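Local coordinates for lipoprotein (Actinomyces odontolyticus, PDB 3UP9) that probably binds L-methionine as a membrane-anchored substrate-binding lipoprotein of the NlpA family, at residues T23-N28 with E220-S225. Sequence-based numbering, arbitrary orientation.
Sequences TYINDN and EKLLHS
Flat groups flank the aliphatic contact of I25 with L222 and L223: the Y24 ring has N28 CB over one face, near the rim, and stacks with Y231 of helix 226-235, while in one of the two modelled conformers of H224 its ND1 donates to E220 O (3.1 Å), which lies at the ring edge, almost in the ring plane. In this periplasmic-binding-protein fold, I25 joins helix 15-28 to the C-terminal end of helix 213-223, in the lobe built on the sheet with strands 7-13 and 201-207. With CG2 anti to its backbone N and CG1 beside it (chi1 -69°), the isoleucine spreads two branches. CG2 lies 3.8 Å from L222 CD1, whereas CD1 reaches L223 CD2 at 3.6 Å, those two side chains running roughly perpendicular. L37 and V228 also touch I25, and L204 backs L223. Cut back to an alanine, this position loses both CG2 and the CG1-CD1 arm, which would probably open a gap beside L222 CD1 and L223 CD2. Where helix 213-223 ends, L222 O accepts from both S225 N and S225 OG. The same hydroxyl oxygen caps V228 N at the start of helix 226-235, and its bond to L222 O, 2.6 Å from OG, lies in the carbonyl plane.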
ATOM      1  N   THR A  23      -2.305  16.259   2.851  1.00 36.39           N
ATOM      2  CA  THR A  23      -3.160  17.347   3.277  1.00 35.46           C
ATOM      3  C   THR A  23      -2.383  18.110   4.395  1.00 36.74           C
ATOM      4  O   THR A  23      -2.327  19.339   4.349  1.00 35.24           O
ATOM      5  CB  THR A  23      -4.551  16.846   3.689  1.00 34.96           C
ATOM      6  OG1 THR A  23      -5.184  16.244   2.551  1.00 35.25           O
ATOM      7  CG2 THR A  23      -5.459  17.984   4.217  1.00 34.53           C
ATOM      8  N   TYR A  24      -1.717  17.383   5.308  1.00 36.74           N
ATOM      9  CA  TYR A  24      -0.830  18.022   6.263  1.00 38.74           C
ATOM     10  C   TYR A  24       0.191  18.908   5.524  1.00 38.38           C
ATOM     11  O   TYR A  24       0.352  20.088   5.831  1.00 37.83           O
ATOM     12  CB  TYR A  24      -0.138  17.005   7.188  1.00 39.64           C
ATOM     13  CG  TYR A  24       0.951  17.659   7.972  1.00 42.13           C
ATOM     14  CD1 TYR A  24       0.667  18.437   9.069  1.00 46.52           C
ATOM     15  CD2 TYR A  24       2.244  17.596   7.546  1.00 43.14           C
ATOM     16  CE1 TYR A  24       1.681  19.055   9.792  1.00 48.56           C
ATOM     17  CE2 TYR A  24       3.251  18.240   8.213  1.00 45.29           C
ATOM     18  CZ  TYR A  24       2.979  18.947   9.342  1.00 48.42           C
ATOM     19  OH  TYR A  24       4.014  19.595   9.977  1.00 51.51           O
ATOM     20  N   ILE A  25       0.829  18.346   4.509  1.00 37.76           N
ATOM     21  CA  ILE A  25       1.823  19.090   3.729  1.00 39.31           C
ATOM     22  C   ILE A  25       1.168  20.312   3.067  1.00 41.05           C
ATOM     23  O   ILE A  25       1.635  21.426   3.149  1.00 41.45           O
ATOM     24  CB  ILE A  25       2.504  18.221   2.645  1.00 36.32           C
ATOM     25  CG1 ILE A  25       3.402  17.176   3.295  1.00 36.93           C
ATOM     26  CG2 ILE A  25       3.270  19.088   1.654  1.00 34.94           C
ATOM     27  CD1 ILE A  25       3.927  16.078   2.370  1.00 36.04           C
ATOM     28  N   ASN A  26       0.062  20.101   2.398  1.00 42.38           N
ATOM     29  CA  ASN A  26      -0.598  21.222   1.783  1.00 42.97           C
ATOM     30  C   ASN A  26      -0.931  22.366   2.743  1.00 43.93           C
ATOM     31  O   ASN A  26      -0.786  23.536   2.431  1.00 46.13           O
ATOM     32  CB  ASN A  26      -1.869  20.743   1.065  1.00 42.10           C
ATOM     33  CG  ASN A  26      -2.271  21.681  -0.037  1.00 42.72           C
ATOM     34  OD1 ASN A  26      -1.406  22.173  -0.773  1.00 41.97           O
ATOM     35  ND2 ASN A  26      -3.568  21.946  -0.154  1.00 41.84           N
ATOM     36  N   ASP A  27      -1.423  22.027   3.906  1.00 45.26           N
ATOM     37  CA  ASP A  27      -1.971  23.035   4.782  1.00 47.05           C
ATOM     38  C   ASP A  27      -0.865  23.642   5.616  1.00 48.12           C
ATOM     39  O   ASP A  27      -1.044  24.725   6.147  1.00 45.61           O
ATOM     40  CB  ASP A  27      -3.001  22.427   5.742  1.00 48.71           C
ATOM     41  CG  ASP A  27      -4.289  21.921   5.042  1.00 48.45           C
ATOM     42  OD1 ASP A  27      -4.578  22.230   3.864  1.00 46.35           O
ATOM     43  OD2 ASP A  27      -5.047  21.229   5.750  1.00 47.57           O
ATOM     44  N   ASN A  28       0.247  22.915   5.794  1.00 46.44           N
ATOM     45  CA  ASN A  28       1.287  23.384   6.717  1.00 48.79           C
ATOM     46  C   ASN A  28       2.612  23.808   6.084  1.00 49.26           C
ATOM     47  O   ASN A  28       3.250  24.760   6.576  1.00 50.52           O
ATOM     48  CB  ASN A  28       1.490  22.357   7.831  1.00 47.31           C
ATOM     49  CG  ASN A  28       0.312  22.297   8.742  1.00 46.77           C
ATOM     50  OD1 ASN A  28       0.186  23.097   9.628  1.00 49.68           O
ATOM     51  ND2 ASN A  28      -0.577  21.401   8.491  1.00 46.88           N
ATOM     52  N   GLU A 220       8.729  15.939  -3.006  1.00 41.15           N
ATOM     53  CA  GLU A 220       9.589  14.867  -2.479  1.00 42.42           C
ATOM     54  C   GLU A 220      10.343  15.305  -1.184  1.00 43.20           C
ATOM     55  O   GLU A 220      10.334  14.584  -0.179  1.00 42.05           O
ATOM     56  CB  GLU A 220      10.562  14.379  -3.571  1.00 45.82           C
ATOM     57  CG  GLU A 220      11.655  13.393  -3.105  1.00 46.29           C
ATOM     58  CD  GLU A 220      11.098  12.046  -2.633  1.00 48.69           C
ATOM     59  OE1 GLU A 220       9.905  11.725  -2.900  1.00 50.10           O
ATOM     60  OE2 GLU A 220      11.868  11.291  -2.021  1.00 50.25           O
ATOM     61  N   LYS A 221      10.992  16.471  -1.203  1.00 44.62           N
ATOM     62  CA  LYS A 221      11.715  16.965  -0.041  1.00 47.20           C
ATOM     63  C   LYS A 221      10.742  17.158   1.162  1.00 47.11           C
ATOM     64  O   LYS A 221      11.035  16.681   2.267  1.00 46.18           O
ATOM     65  CB  LYS A 221      12.517  18.209  -0.419  1.00 53.29           C
ATOM     66  CG  LYS A 221      13.139  18.944   0.742  1.00 60.70           C
ATOM     67  CD  LYS A 221      14.506  19.532   0.434  1.00 66.10           C
ATOM     68  CE  LYS A 221      15.189  19.970   1.752  1.00 71.86           C
ATOM     69  NZ  LYS A 221      16.614  19.525   1.898  1.00 70.92           N
ATOM     70  N   LEU A 222       9.539  17.714   0.924  1.00 45.97           N
ATOM     71  CA  LEU A 222       8.542  17.890   2.000  1.00 43.78           C
ATOM     72  C   LEU A 222       8.043  16.540   2.614  1.00 44.07           C
ATOM     73  O   LEU A 222       7.932  16.391   3.850  1.00 43.80           O
ATOM     74  CB  LEU A 222       7.367  18.793   1.530  1.00 43.55           C
ATOM     75  CG  LEU A 222       7.678  20.222   1.070  1.00 43.14           C
ATOM     76  CD1 LEU A 222       6.396  20.886   0.606  1.00 43.21           C
ATOM     77  CD2 LEU A 222       8.416  21.058   2.120  1.00 43.55           C
ATOM     78  N   LEU A 223       7.792  15.548   1.754  1.00 43.60           N
ATOM     79  CA  LEU A 223       7.392  14.192   2.176  1.00 42.29           C
ATOM     80  C   LEU A 223       8.438  13.445   3.015  1.00 41.60           C
ATOM     81  O   LEU A 223       8.088  12.516   3.713  1.00 38.74           O
ATOM     82  CB  LEU A 223       7.028  13.340   0.962  1.00 42.26           C
ATOM     83  CG  LEU A 223       5.614  13.390   0.399  1.00 42.96           C
ATOM     84  CD1 LEU A 223       5.623  12.795  -1.005  1.00 39.82           C
ATOM     85  CD2 LEU A 223       4.643  12.661   1.307  1.00 42.36           C
ATOM     86  N   HIS A 224       9.710  13.838   2.902  1.00 44.94           N
ATOM     87  CA  HIS A 224      10.807  13.248   3.703  0.50 45.12           C
ATOM     88  C   HIS A 224      11.363  14.196   4.677  1.00 46.94           C
ATOM     89  O   HIS A 224      12.478  14.086   5.075  1.00 49.74           O
ATOM     90  CB  HIS A 224      11.936  12.759   2.839  0.50 44.45           C
ATOM     91  CG  HIS A 224      11.558  11.609   2.040  0.50 41.65           C
ATOM     92  ND1 HIS A 224      10.851  11.741   0.930  0.50 39.62           N
ATOM     93  CD2 HIS A 224      11.749  10.259   2.244  0.50 41.99           C
ATOM     94  CE1 HIS A 224      10.594  10.538   0.424  0.50 40.11           C
ATOM     95  NE2 HIS A 224      11.167   9.624   1.219  0.50 41.25           N
ATOM     96  N   SER A 225      10.539  15.153   5.115  1.00 47.34           N
ATOM     97  CA  SER A 225      10.921  16.098   6.144  1.00 48.23           C
ATOM     98  C   SER A 225      10.677  15.553   7.551  1.00 48.52           C
ATOM     99  O   SER A 225       9.951  14.587   7.726  1.00 49.22           O
ATOM    100  CB  SER A 225      10.138  17.410   5.991  1.00 49.08           C
ATOM    101  OG  SER A 225       8.744  17.230   6.203  1.00 48.90           O
TER